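Local coordinates for protein manganese-containing pseudocatalase (Thermus thermophilus, PDB 2V8T) that probably breaks down hydrogen peroxide as a catalase, working with a pair of manganese ions bound in each subunit, at residues Q27-G32 with R175-Y180; M44-N49 with L148-F153; E75-T80 with G179-R184; E95-A100 with H276-F281; H161-Y166 with P211-S216. One frame throughout, in Å; residues are numbered along the deposited sequence. Where two conformers were deposited one is given.

Interaction 1: residues Q27-G32 with R175-Y180; sequences QALLGG and REMIGY
Leu-29 keeps its CG anti to the carbonyl carbon (chi1 -49°) and runs on extended to CD1, while Ile-178 places its CG1 in the same way (chi1 -67°), which brings CD1 of Leu-29 against the end of Ile-178. The two side chains cross at about a right angle. The CD1 methyl of Leu-29 rests 3.9 Å from CG1 of Ile-178 and equally close to its CD1, across the last bond of the isoleucine. Met-177 adds a looser touch, its CE lying 4.2 Å from CD1 of Leu-29. One methyl thus serves both residues of helix 172-200, and between these two segments Leu-29 alone makes the contact from the 27-32 side. Around the pair, His-161, Lys-162 and Val-165 of helix 144-166 pack on Leu-29, and Thr-80 of helix 57-85 touches Met-177. The Leu-29 side chain lies about 6 Å from that of the manganese ligand Glu-36. Purely apolar and buried, the contact relies on shape and on exclusion of water, without directional bonds to fix its register.

Interaction 2: residues M44-N49 with L148-F153; sequences MYQSFN and LLHNFF
Gln-46 and Asn-151 reach out from opposite directions and join their amides in a double hydrogen bond, the tight centre of this contact. ND2 of Asn-151 gives a nearly straight bond (173°) to OE1 of Gln-46, 2.8 Å long and directed at a lone pair. In return NE2 of Gln-46 reaches OD1 of Asn-151 at 3.0 Å, again in the carbonyl plane. The two amides are almost coplanar, 11° apart. Such a polar bridge links helix 36-49 to helix 144-166 inside the ferritin-like helical bundle, with the side chain of manganese ligand Glu-155 about 6 Å from that of Asn-151. A leucine in place of Asn-151 would probably leave OE1 of Gln-46 without its donor and NE2 with one acceptor fewer, the amide then held mainly through O of Phe-139. The periphery is looser: the His-150 ring, modelled in two conformers and so less certain, passes Gln-46 obliquely, in the conformer given with ND1 4.1 Å from NE2 of Gln-46.

Interaction 3: residues E75-T80 with G179-R184; sequences ELVAAT and GYLLVR
Leu-76 and Leu-181 lie side by side, pointing opposite ways, with CD2 of Leu-76 settling 4.1 Å from CD2 of Leu-181 and as near to its CG. The apolar contacts continue on both branches of Leu-181, whose CD1 touches CG2 of Val-77 at 3.8 Å. With its CG swung away from the backbone N (chi1 -174°), Leu-76 also carries CD2 obliquely to the Tyr-180 ring, 4.1 Å from that ring's CD2. Met-177, one turn before Leu-181, packs against both Leu-76 and Val-77.

Polar bonds stay inside helix 57-85 or lead away. OG1 of Thr-80 bonds back to O of Leu-76 at 3.0 Å, and OH of Tyr-180 is hydrogen-bonded to NE2 of Gln-9.

The two helical segments run nearly antiparallel (162°), their axes 11.9 Å apart. Leu-181 comes within about 5 Å of a manganese ion, and its side chain about 3 Å from that of the manganese ligand His-73; it thus forms part of the apolar surroundings of the dimanganese site in a ferritin-like four-helix bundle.

Interaction 4: residues E95-A100 with H276-F281; sequences EGVDPA and HDAAEF
Ala-278, whose methyl meets Val-97 across the contact, offers its carbonyl O to N of Phe-281 at 2.9 Å, closing a type I beta turn over Ala-279 and Glu-280. That turn presents the methyls of two alanines, and Val-97 fits against them. CB of Val-97 lies 3.8 Å from CB of Ala-278, with CG2 almost as near. Its other branch, CG1, stands trans to N (chi1 175°) and reaches along the turn to Ala-279, 3.9 Å from its N and 4.1 Å from its CB. Small side chains let the two backbones draw close, CA of Val-97 being 6.4 Å from CA of Ala-278.

Each loop is braced by an aspartate. OD1 of Asp-98 accepts from N of Ala-100, and OD1 of Asp-277 from N of Glu-280, both from above the carboxylate plane. Glu-94 bonds to N of Ala-278, a further tie between the loops. Outward, Glu-167 of a neighbouring subunit packs on Pro-99, Ala-279 and Phe-281; less certainly, Glu-280 in the conformer given forms a salt bridge with Arg-164 of that subunit. Here, then, two loops remote from the metals, one with an Asx turn and one with an Asx motif, pack together at a subunit interface of the hexamer.

Interaction 5: residues H161-Y166 with P211-S216; sequences HKLRVY and PKIDNS
The loop between helices 172-200 and 219-226 lies over helix 144-166, and Leu-163 of that helix meets Pro-211 and Ile-213 there. The loop has an inverse gamma turn centred on Lys-212 and a cis peptide bond before Pro-211; the two residues flanking the lysine both point toward the helix. One methyl receives them: CD1 of Leu-163 is 3.9 Å from CD of the Pro-211 ring and 3.9 Å from CG2 of Ile-213. Leucine and proline reach toward each other, whereas leucine and isoleucine run alongside with their ends turned opposite ways. The Ile-213 torsion decides which branch touches: CG1 points away from N (chi1 -177°), and CG2 falls in the crowded position between N and the carbonyl carbon and becomes the branch presented to the helix.

Leu-182 and Ile-218 pack on Leu-163 as well, as does Phe-281 of a neighbouring subunit. Arg-159, a turn back on the same helix, adds the polar grip, bonding through NH2 to O of Ile-213 and OD1 of Asn-215. The chemistry thus divides the work: water-excluding methyl and ring contacts seat the loop without strong directional preference, while the arginine supplies the directed bonds that probably fix its path.

Overall arrangement
From the N terminus, interaction 1 opens first and closes 143 residues later on helix 172-200. Nested inside its loop, interaction 2 joins helices 36-49 and 144-166. Interaction 3 starts on helix 57-85, crosses interaction 2 and ends on the same part of helix 172-200 as interaction 1, sharing Gly-179 and Tyr-180 with it; their centres are about 5 Å apart. Interaction 4 opens next, at 95-100, and makes the widest closure, to 276-281: it crosses the first three and lies about 45 Å, centre to centre, from interaction 2, tying peripheral loops rather than the bundle. Nested within it, interaction 5 opens after interaction 2 has closed, crosses interactions 1 and 3 and brings a later loop onto helix 144-166.

Interaction 1: residues Q27-G32 with R175-Y180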
# COMPACT_ATOMS: atom_id res chain seq x y z
N GLN A 27 -17.31 8.85 4.02
CA GLN A 27 -16.05 8.74 3.30
C GLN A 27 -16.01 7.57 2.32
O GLN A 27 -15.32 7.67 1.31
CB GLN A 27 -14.87 8.64 4.28
CG GLN A 27 -14.46 9.94 4.94
CD GLN A 27 -13.68 10.94 4.12
OE1 GLN A 27 -13.41 12.06 4.61
NE2 GLN A 27 -13.28 10.61 2.90
N ALA A 28 -16.69 6.45 2.61
CA ALA A 28 -16.70 5.37 1.62
C ALA A 28 -17.16 5.84 0.25
O ALA A 28 -16.73 5.31 -0.78
CB ALA A 28 -17.62 4.22 2.07
N LEU A 29 -18.08 6.80 0.25
CA LEU A 29 -18.69 7.32 -0.96
C LEU A 29 -17.83 8.37 -1.65
O LEU A 29 -18.16 8.84 -2.74
CB LEU A 29 -20.08 7.91 -0.65
CG LEU A 29 -20.99 6.98 0.17
CD1 LEU A 29 -22.35 7.63 0.33
CD2 LEU A 29 -21.10 5.59 -0.45
N LEU A 30 -16.71 8.75 -1.00
CA LEU A 30 -15.78 9.73 -1.55
C LEU A 30 -14.52 8.99 -2.07
O LEU A 30 -14.24 8.95 -3.25
CB LEU A 30 -15.45 10.81 -0.55
CG LEU A 30 -14.52 11.91 -1.05
CD1 LEU A 30 -15.00 12.53 -2.39
CD2 LEU A 30 -14.39 12.99 0.03
N GLY A 31 -13.74 8.40 -1.13
CA GLY A 31 -12.44 7.83 -1.43
C GLY A 31 -12.35 6.33 -1.34
O GLY A 31 -11.24 5.80 -1.50
N GLY A 32 -13.45 5.62 -1.08
CA GLY A 32 -13.43 4.18 -1.15
C GLY A 32 -13.39 3.65 -2.56
O GLY A 32 -13.50 4.39 -3.53
N ARG A 175 -28.59 12.14 3.86
CA ARG A 175 -29.74 11.56 3.14
C ARG A 175 -30.06 12.33 1.86
O ARG A 175 -30.44 11.73 0.87
CB ARG A 175 -30.99 11.64 4.06
CG ARG A 175 -30.95 10.68 5.30
CD ARG A 175 -32.12 10.69 6.19
NE ARG A 175 -33.40 10.31 5.64
CZ ARG A 175 -34.18 9.25 5.84
NH1 ARG A 175 -33.85 8.14 6.44
NH2 ARG A 175 -35.40 9.39 5.33
N GLU A 176 -29.93 13.65 1.91
CA GLU A 176 -30.18 14.47 0.72
C GLU A 176 -29.15 14.20 -0.38
O GLU A 176 -29.47 13.97 -1.53
CB GLU A 176 -30.28 15.98 0.97
CG GLU A 176 -31.52 16.35 1.73
CD GLU A 176 -32.85 16.11 1.03
OE1 GLU A 176 -32.87 15.85 -0.19
OE2 GLU A 176 -33.87 16.16 1.77
N MET A 177 -27.87 14.24 0.02
CA MET A 177 -26.81 13.95 -0.94
C MET A 177 -27.00 12.57 -1.54
O MET A 177 -26.86 12.37 -2.76
CB MET A 177 -25.44 14.12 -0.28
CG MET A 177 -24.28 13.70 -1.16
SD MET A 177 -23.88 11.94 -1.16
CE MET A 177 -23.19 11.78 0.51
N ILE A 178 -27.25 11.57 -0.69
CA ILE A 178 -27.32 10.20 -1.18
C ILE A 178 -28.55 10.03 -2.06
O ILE A 178 -28.50 9.40 -3.11
CB ILE A 178 -27.25 9.17 -0.06
CG1 ILE A 178 -25.89 9.20 0.61
CG2 ILE A 178 -27.64 7.80 -0.62
CD1 ILE A 178 -25.81 8.44 1.92
N GLY A 179 -29.70 10.58 -1.62
CA GLY A 179 -30.88 10.46 -2.47
C GLY A 179 -30.63 11.04 -3.87
O GLY A 179 -31.05 10.46 -4.87
N TYR A 180 -29.98 12.18 -3.91
CA TYR A 180 -29.68 12.82 -5.20
C TYR A 180 -28.75 11.94 -6.04
O TYR A 180 -28.98 11.70 -7.23
CB TYR A 180 -29.10 14.22 -4.99
CG TYR A 180 -28.88 14.94 -6.29
CD1 TYR A 180 -29.95 15.38 -7.04
CD2 TYR A 180 -27.62 15.19 -6.79
CE1 TYR A 180 -29.81 16.05 -8.24
CE2 TYR A 180 -27.49 15.86 -8.05
CZ TYR A 180 -28.60 16.29 -8.72
OH TYR A 180 -28.41 16.94 -9.96

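Interaction 2: residues M44-N49 with L148-F153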
# COMPACT_ATOMS: atom_id res chain seq x y z
N MET A 44 -12.64 9.82 -16.33
CA MET A 44 -11.69 10.83 -16.76
C MET A 44 -10.59 10.18 -17.57
O MET A 44 -10.28 10.59 -18.70
CB MET A 44 -11.13 11.58 -15.58
CG MET A 44 -10.43 12.79 -15.91
SD MET A 44 -11.42 14.08 -16.71
CE MET A 44 -12.28 14.50 -15.60
N TYR A 45 -9.92 9.15 -17.01
CA TYR A 45 -8.82 8.51 -17.74
C TYR A 45 -9.31 7.80 -18.98
O TYR A 45 -8.65 7.83 -20.01
CB TYR A 45 -7.99 7.62 -16.82
CG TYR A 45 -7.02 8.44 -16.02
CD1 TYR A 45 -5.72 8.65 -16.44
CD2 TYR A 45 -7.38 9.10 -14.86
CE1 TYR A 45 -4.86 9.45 -15.76
CE2 TYR A 45 -6.54 9.94 -14.14
CZ TYR A 45 -5.25 10.09 -14.63
OH TYR A 45 -4.34 10.89 -13.93
N GLN A 46 -10.48 7.12 -18.91
CA GLN A 46 -10.99 6.52 -20.14
C GLN A 46 -11.18 7.58 -21.22
O GLN A 46 -10.92 7.36 -22.40
CB GLN A 46 -12.33 5.80 -19.89
CG GLN A 46 -12.14 4.51 -19.10
CD GLN A 46 -13.47 3.98 -18.62
OE1 GLN A 46 -14.51 4.42 -19.11
NE2 GLN A 46 -13.47 3.04 -17.69
N SER A 47 -11.68 8.78 -20.82
CA SER A 47 -11.89 9.82 -21.80
C SER A 47 -10.56 10.29 -22.39
O SER A 47 -10.46 10.53 -23.61
CB SER A 47 -12.71 10.97 -21.24
OG SER A 47 -12.01 11.86 -20.38
N PHE A 48 -9.53 10.44 -21.57
CA PHE A 48 -8.21 10.82 -22.10
C PHE A 48 -7.72 9.77 -23.10
O PHE A 48 -7.18 10.08 -24.17
CB PHE A 48 -7.19 10.96 -20.97
CG PHE A 48 -7.52 12.00 -19.90
CD1 PHE A 48 -8.39 13.05 -20.12
CD2 PHE A 48 -6.86 11.91 -18.68
CE1 PHE A 48 -8.62 13.99 -19.13
CE2 PHE A 48 -7.09 12.87 -17.69
CZ PHE A 48 -7.96 13.89 -17.92
N ASN A 49 -7.87 8.50 -22.68
CA ASN A 49 -7.26 7.37 -23.38
C ASN A 49 -8.10 6.85 -24.55
O ASN A 49 -7.71 5.90 -25.22
CB ASN A 49 -7.05 6.25 -22.37
CG ASN A 49 -6.05 6.60 -21.28
OD1 ASN A 49 -6.05 5.82 -20.21
ND2 ASN A 49 -5.24 7.53 -21.43
N LEU A 148 -17.03 -0.15 -21.02
CA LEU A 148 -18.42 0.16 -20.73
C LEU A 148 -19.07 -0.86 -19.82
O LEU A 148 -19.89 -0.52 -18.97
CB LEU A 148 -19.24 0.28 -22.04
CG LEU A 148 -18.95 1.55 -22.85
CD1 LEU A 148 -19.59 1.40 -24.23
CD2 LEU A 148 -19.54 2.78 -22.13
N LEU A 149 -18.72 -2.15 -20.00
CA LEU A 149 -19.20 -3.20 -19.11
C LEU A 149 -18.73 -2.91 -17.67
O LEU A 149 -19.50 -2.97 -16.72
CB LEU A 149 -18.71 -4.56 -19.63
CG LEU A 149 -19.05 -5.73 -18.73
CD1 LEU A 149 -20.55 -5.95 -18.56
CD2 LEU A 149 -18.37 -7.01 -19.29
N HIS A 150 -17.42 -2.60 -17.55
CA HIS A 150 -16.90 -2.21 -16.26
C HIS A 150 -17.68 -1.04 -15.68
O HIS A 150 -17.99 -1.04 -14.48
CB HIS A 150 -15.41 -1.78 -16.44
CG HIS A 150 -14.85 -1.13 -15.23
ND1 HIS A 150 -14.95 0.24 -15.03
CD2 HIS A 150 -14.29 -1.60 -14.10
CE1 HIS A 150 -14.44 0.51 -13.82
NE2 HIS A 150 -14.02 -0.58 -13.22
N ASN A 151 -17.96 -0.02 -16.49
CA ASN A 151 -18.59 1.19 -15.97
C ASN A 151 -20.04 0.95 -15.52
O ASN A 151 -20.50 1.53 -14.54
CB ASN A 151 -18.59 2.28 -17.02
CG ASN A 151 -17.17 2.75 -17.37
OD1 ASN A 151 -16.20 2.43 -16.67
ND2 ASN A 151 -17.08 3.55 -18.43
N PHE A 152 -20.73 0.08 -16.24
CA PHE A 152 -22.10 -0.32 -15.81
C PHE A 152 -22.04 -0.95 -14.43
O PHE A 152 -22.78 -0.59 -13.51
CB PHE A 152 -22.66 -1.26 -16.88
CG PHE A 152 -24.07 -1.73 -16.58
CD1 PHE A 152 -25.17 -0.97 -16.94
CD2 PHE A 152 -24.28 -2.92 -15.92
CE1 PHE A 152 -26.46 -1.41 -16.67
CE2 PHE A 152 -25.58 -3.37 -15.64
CZ PHE A 152 -26.65 -2.61 -16.04
N PHE A 153 -21.12 -1.93 -14.28
CA PHE A 153 -20.88 -2.56 -12.96
C PHE A 153 -20.51 -1.51 -11.91
O PHE A 153 -21.03 -1.52 -10.80
CB PHE A 153 -19.79 -3.62 -13.10
CG PHE A 153 -19.27 -4.06 -11.76
CD1 PHE A 153 -20.06 -4.83 -10.90
CD2 PHE A 153 -18.04 -3.65 -11.30
CE1 PHE A 153 -19.64 -5.13 -9.62
CE2 PHE A 153 -17.62 -4.01 -10.01
CZ PHE A 153 -18.46 -4.74 -9.17

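Interaction 3: residues E75-T80 with G179-R184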
# COMPACT_ATOMS: atom_id res chain seq x y z
N GLU A 75 -17.15 16.86 -5.23
CA GLU A 75 -17.39 18.13 -4.53
C GLU A 75 -18.56 18.00 -3.56
O GLU A 75 -18.51 18.44 -2.41
CB GLU A 75 -17.64 19.21 -5.60
CG GLU A 75 -17.83 20.57 -5.00
CD GLU A 75 -18.20 21.64 -6.03
OE1 GLU A 75 -18.64 21.26 -7.18
OE2 GLU A 75 -18.07 22.83 -5.67
N LEU A 76 -19.67 17.40 -4.05
CA LEU A 76 -20.88 17.29 -3.23
C LEU A 76 -20.67 16.36 -2.01
O LEU A 76 -21.13 16.64 -0.91
CB LEU A 76 -22.03 16.80 -4.10
CG LEU A 76 -23.41 16.76 -3.43
CD1 LEU A 76 -23.86 18.20 -3.13
CD2 LEU A 76 -24.40 16.07 -4.33
N VAL A 77 -19.99 15.21 -2.25
CA VAL A 77 -19.73 14.30 -1.13
C VAL A 77 -18.77 14.95 -0.13
O VAL A 77 -18.99 14.85 1.09
CB VAL A 77 -19.24 12.94 -1.63
CG1 VAL A 77 -19.01 12.02 -0.41
CG2 VAL A 77 -20.28 12.30 -2.56
N ALA A 78 -17.72 15.64 -0.61
CA ALA A 78 -16.84 16.33 0.30
C ALA A 78 -17.62 17.36 1.14
O ALA A 78 -17.37 17.51 2.34
CB ALA A 78 -15.69 16.98 -0.45
N ALA A 79 -18.54 18.10 0.50
CA ALA A 79 -19.35 19.09 1.22
C ALA A 79 -20.19 18.44 2.30
O ALA A 79 -20.41 19.04 3.37
CB ALA A 79 -20.22 19.89 0.26
N THR A 80 -20.71 17.24 2.03
CA THR A 80 -21.49 16.51 3.00
C THR A 80 -20.64 16.13 4.22
O THR A 80 -21.03 16.32 5.37
CB THR A 80 -22.10 15.26 2.33
OG1 THR A 80 -22.91 15.64 1.22
CG2 THR A 80 -22.93 14.46 3.28
N GLY A 179 -29.70 10.58 -1.62
CA GLY A 179 -30.88 10.46 -2.47
C GLY A 179 -30.63 11.04 -3.87
O GLY A 179 -31.05 10.46 -4.87
N TYR A 180 -29.98 12.18 -3.91
CA TYR A 180 -29.68 12.82 -5.20
C TYR A 180 -28.75 11.94 -6.04
O TYR A 180 -28.98 11.70 -7.23
CB TYR A 180 -29.10 14.22 -4.99
CG TYR A 180 -28.88 14.94 -6.29
CD1 TYR A 180 -29.95 15.38 -7.04
CD2 TYR A 180 -27.62 15.19 -6.79
CE1 TYR A 180 -29.81 16.05 -8.24
CE2 TYR A 180 -27.49 15.86 -8.05
CZ TYR A 180 -28.60 16.29 -8.72
OH TYR A 180 -28.41 16.94 -9.96
N LEU A 181 -27.67 11.46 -5.41
CA LEU A 181 -26.70 10.67 -6.16
C LEU A 181 -27.18 9.27 -6.50
O LEU A 181 -26.68 8.67 -7.46
CB LEU A 181 -25.35 10.69 -5.47
CG LEU A 181 -24.68 12.08 -5.40
CD1 LEU A 181 -23.27 11.97 -4.85
CD2 LEU A 181 -24.66 12.79 -6.77
N LEU A 182 -28.17 8.74 -5.77
CA LEU A 182 -28.83 7.50 -6.23
C LEU A 182 -29.53 7.76 -7.56
O LEU A 182 -29.51 6.92 -8.48
CB LEU A 182 -29.85 7.03 -5.21
CG LEU A 182 -29.26 6.41 -3.95
CD1 LEU A 182 -30.36 6.21 -2.91
CD2 LEU A 182 -28.53 5.09 -4.26
N VAL A 183 -30.18 8.92 -7.69
CA VAL A 183 -30.86 9.25 -8.95
C VAL A 183 -29.84 9.47 -10.06
O VAL A 183 -29.98 8.95 -11.17
CB VAL A 183 -31.81 10.43 -8.73
CG1 VAL A 183 -32.40 10.86 -10.10
CG2 VAL A 183 -32.90 10.03 -7.75
N ARG A 184 -28.77 10.24 -9.78
CA ARG A 184 -27.75 10.46 -10.81
C ARG A 184 -27.07 9.17 -11.21
O ARG A 184 -26.79 8.94 -12.40
CB ARG A 184 -26.72 11.49 -10.34
CG ARG A 184 -27.31 12.86 -9.98
CD ARG A 184 -28.25 13.41 -11.02
NE ARG A 184 -27.58 13.51 -12.31
CZ ARG A 184 -28.19 13.50 -13.49
NH1 ARG A 184 -29.51 13.44 -13.58
NH2 ARG A 184 -27.45 13.54 -14.59

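Interaction 4: residues E95-A100 with H276-F281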
# COMPACT_ATOMS: atom_id res chain seq x y z
N GLU A 95 -14.72 32.43 19.70
CA GLU A 95 -13.89 32.93 20.76
C GLU A 95 -13.86 31.97 21.95
O GLU A 95 -14.76 31.11 22.12
CB GLU A 95 -14.40 34.32 21.27
CG GLU A 95 -14.56 35.32 20.16
CD GLU A 95 -13.53 36.42 20.13
OE1 GLU A 95 -12.38 36.10 19.78
OE2 GLU A 95 -13.90 37.58 20.43
N GLY A 96 -12.79 32.06 22.72
CA GLY A 96 -12.73 31.36 24.00
C GLY A 96 -12.23 29.94 23.98
O GLY A 96 -12.16 29.32 25.07
N VAL A 97 -11.83 29.40 22.84
CA VAL A 97 -11.31 28.03 22.85
C VAL A 97 -9.90 27.97 23.43
O VAL A 97 -9.01 28.73 23.01
CB VAL A 97 -11.35 27.47 21.40
CG1 VAL A 97 -10.70 26.10 21.36
CG2 VAL A 97 -12.79 27.42 20.91
N ASP A 98 -9.70 27.10 24.40
CA ASP A 98 -8.44 26.97 25.11
C ASP A 98 -7.85 25.58 24.79
O ASP A 98 -8.39 24.57 25.24
CB ASP A 98 -8.68 27.06 26.61
CG ASP A 98 -7.40 26.98 27.42
OD1 ASP A 98 -6.33 26.70 26.91
OD2 ASP A 98 -7.46 27.38 28.60
N PRO A 99 -6.73 25.46 24.07
CA PRO A 99 -6.15 24.13 23.79
C PRO A 99 -5.84 23.32 25.00
O PRO A 99 -5.81 22.08 24.90
CB PRO A 99 -4.89 24.40 23.00
CG PRO A 99 -5.20 25.64 22.36
CD PRO A 99 -6.01 26.52 23.36
N ALA A 100 -5.56 23.97 26.12
CA ALA A 100 -5.24 23.26 27.30
C ALA A 100 -6.43 22.52 27.93
O ALA A 100 -6.27 21.69 28.83
CB ALA A 100 -4.60 24.20 28.36
N HIS A 276 -15.23 28.79 11.34
CA HIS A 276 -14.03 28.72 12.16
C HIS A 276 -14.10 27.54 13.12
O HIS A 276 -15.11 27.35 13.79
CB HIS A 276 -13.91 30.03 12.93
CG HIS A 276 -12.69 30.17 13.77
ND1 HIS A 276 -12.73 30.96 14.91
CD2 HIS A 276 -11.43 29.67 13.64
CE1 HIS A 276 -11.51 30.91 15.43
NE2 HIS A 276 -10.71 30.13 14.70
N ASP A 277 -13.01 26.79 13.23
CA ASP A 277 -12.81 25.79 14.28
C ASP A 277 -11.45 26.08 14.90
O ASP A 277 -10.40 25.72 14.36
CB ASP A 277 -12.92 24.37 13.72
CG ASP A 277 -12.86 23.27 14.77
OD1 ASP A 277 -12.20 23.52 15.83
OD2 ASP A 277 -13.40 22.17 14.51
N ALA A 278 -11.46 26.86 15.99
CA ALA A 278 -10.21 27.32 16.59
C ALA A 278 -9.32 26.17 17.05
O ALA A 278 -8.10 26.23 16.92
CB ALA A 278 -10.51 28.25 17.77
N ALA A 279 -9.91 25.12 17.64
CA ALA A 279 -9.13 23.98 18.08
C ALA A 279 -8.40 23.29 16.93
O ALA A 279 -7.36 22.64 17.11
CB ALA A 279 -9.99 22.98 18.82
N GLU A 280 -8.97 23.38 15.73
CA GLU A 280 -8.32 22.84 14.55
C GLU A 280 -7.39 23.86 13.88
O GLU A 280 -6.76 23.57 12.86
CB GLU A 280 -9.33 22.31 13.56
CG GLU A 280 -9.89 21.00 14.00
CD GLU A 280 -8.83 19.88 14.04
OE1 GLU A 280 -7.70 20.10 13.56
OE2 GLU A 280 -9.15 18.76 14.54
N PHE A 281 -7.33 25.08 14.41
CA PHE A 281 -6.51 26.13 13.82
C PHE A 281 -6.94 26.43 12.36
O PHE A 281 -6.11 26.72 11.51
CB PHE A 281 -5.01 25.85 13.93
CG PHE A 281 -4.63 25.22 15.24
CD1 PHE A 281 -4.79 25.92 16.41
CD2 PHE A 281 -4.22 23.89 15.34
CE1 PHE A 281 -4.54 25.34 17.65
CE2 PHE A 281 -3.98 23.31 16.57
CZ PHE A 281 -4.14 24.05 17.73

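Interaction 5: residues H161-Y166 with P211-S216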
# COMPACT_ATOMS: atom_id res chain seq x y z
N HIS A 161 -23.17 0.73 -2.41
CA HIS A 161 -22.51 1.38 -1.29
C HIS A 161 -23.31 2.58 -0.79
O HIS A 161 -23.42 2.80 0.41
CB HIS A 161 -21.08 1.78 -1.62
CG HIS A 161 -20.14 0.62 -1.72
ND1 HIS A 161 -20.44 -0.69 -1.97
CD2 HIS A 161 -18.82 0.72 -1.51
CE1 HIS A 161 -19.24 -1.37 -1.93
NE2 HIS A 161 -18.30 -0.50 -1.61
N LYS A 162 -23.83 3.39 -1.72
CA LYS A 162 -24.64 4.55 -1.30
C LYS A 162 -25.85 4.11 -0.49
O LYS A 162 -26.18 4.73 0.51
CB LYS A 162 -25.02 5.43 -2.49
CG LYS A 162 -23.81 6.15 -3.10
CD LYS A 162 -24.12 7.45 -3.76
CE LYS A 162 -22.91 8.16 -4.33
NZ LYS A 162 -22.20 7.44 -5.45
N LEU A 163 -26.55 3.06 -0.95
CA LEU A 163 -27.71 2.55 -0.24
C LEU A 163 -27.33 2.10 1.19
O LEU A 163 -28.05 2.37 2.15
CB LEU A 163 -28.35 1.39 -0.98
CG LEU A 163 -29.10 1.77 -2.26
CD1 LEU A 163 -29.31 0.52 -3.13
CD2 LEU A 163 -30.43 2.42 -1.95
N ARG A 164 -26.23 1.37 1.30
CA ARG A 164 -25.84 0.87 2.62
C ARG A 164 -25.45 2.00 3.56
O ARG A 164 -25.85 2.01 4.72
CB ARG A 164 -24.71 -0.15 2.48
CG ARG A 164 -25.20 -1.44 1.82
CD ARG A 164 -24.04 -2.33 1.37
NE ARG A 164 -24.57 -3.57 0.82
CZ ARG A 164 -23.81 -4.54 0.31
NH1 ARG A 164 -22.52 -4.36 0.12
NH2 ARG A 164 -24.40 -5.66 -0.07
N VAL A 165 -24.71 3.01 3.06
CA VAL A 165 -24.37 4.14 3.92
C VAL A 165 -25.64 4.90 4.29
O VAL A 165 -25.80 5.37 5.43
CB VAL A 165 -23.33 5.04 3.24
CG1 VAL A 165 -23.12 6.34 4.02
CG2 VAL A 165 -22.00 4.30 3.12
N TYR A 166 -26.60 5.06 3.36
CA TYR A 166 -27.87 5.69 3.67
C TYR A 166 -28.53 5.03 4.86
O TYR A 166 -29.13 5.66 5.74
CB TYR A 166 -28.79 5.61 2.43
CG TYR A 166 -30.13 6.24 2.65
CD1 TYR A 166 -31.17 5.51 3.15
CD2 TYR A 166 -30.38 7.58 2.29
CE1 TYR A 166 -32.42 6.08 3.34
CE2 TYR A 166 -31.61 8.15 2.46
CZ TYR A 166 -32.63 7.39 3.01
OH TYR A 166 -33.91 7.91 3.21
N PRO A 211 -28.92 -3.25 -6.50
CA PRO A 211 -29.74 -4.38 -6.08
C PRO A 211 -31.20 -4.18 -6.47
O PRO A 211 -31.58 -3.10 -6.94
CB PRO A 211 -29.61 -4.36 -4.54
CG PRO A 211 -28.35 -3.54 -4.29
CD PRO A 211 -28.39 -2.50 -5.35
N LYS A 212 -32.01 -5.23 -6.28
CA LYS A 212 -33.40 -5.20 -6.72
C LYS A 212 -34.26 -4.49 -5.70
O LYS A 212 -35.08 -5.07 -4.95
CB LYS A 212 -33.88 -6.59 -7.08
CG LYS A 212 -35.20 -6.60 -7.82
CD LYS A 212 -35.14 -5.96 -9.22
CE LYS A 212 -34.35 -6.72 -10.26
NZ LYS A 212 -34.74 -8.05 -10.33
N ILE A 213 -34.06 -3.18 -5.64
CA ILE A 213 -34.79 -2.25 -4.79
C ILE A 213 -34.90 -0.98 -5.62
O ILE A 213 -33.93 -0.56 -6.28
CB ILE A 213 -34.10 -1.97 -3.45
CG1 ILE A 213 -34.96 -1.05 -2.59
CG2 ILE A 213 -32.62 -1.48 -3.61
CD1 ILE A 213 -34.43 -0.82 -1.17
N ASP A 214 -36.09 -0.39 -5.65
CA ASP A 214 -36.32 0.81 -6.43
C ASP A 214 -35.87 2.06 -5.63
O ASP A 214 -36.11 2.16 -4.43
CB ASP A 214 -37.77 0.94 -6.85
CG ASP A 214 -38.19 -0.19 -7.72
OD1 ASP A 214 -37.42 -0.70 -8.54
OD2 ASP A 214 -39.40 -0.52 -7.61
N ASN A 215 -35.33 3.02 -6.36
CA ASN A 215 -35.02 4.31 -5.77
C ASN A 215 -36.26 4.95 -5.13
O ASN A 215 -36.12 5.74 -4.18
CB ASN A 215 -34.42 5.27 -6.78
CG ASN A 215 -32.92 5.00 -7.06
OD1 ASN A 215 -32.22 4.35 -6.31
ND2 ASN A 215 -32.45 5.67 -8.07
N SER A 216 -37.46 4.61 -5.60
CA SER A 216 -38.68 5.15 -5.00
C SER A 216 -38.85 4.78 -3.53
O SER A 216 -39.66 5.44 -2.84
CB SER A 216 -39.90 4.68 -5.82
OG SER A 216 -40.03 3.28 -5.75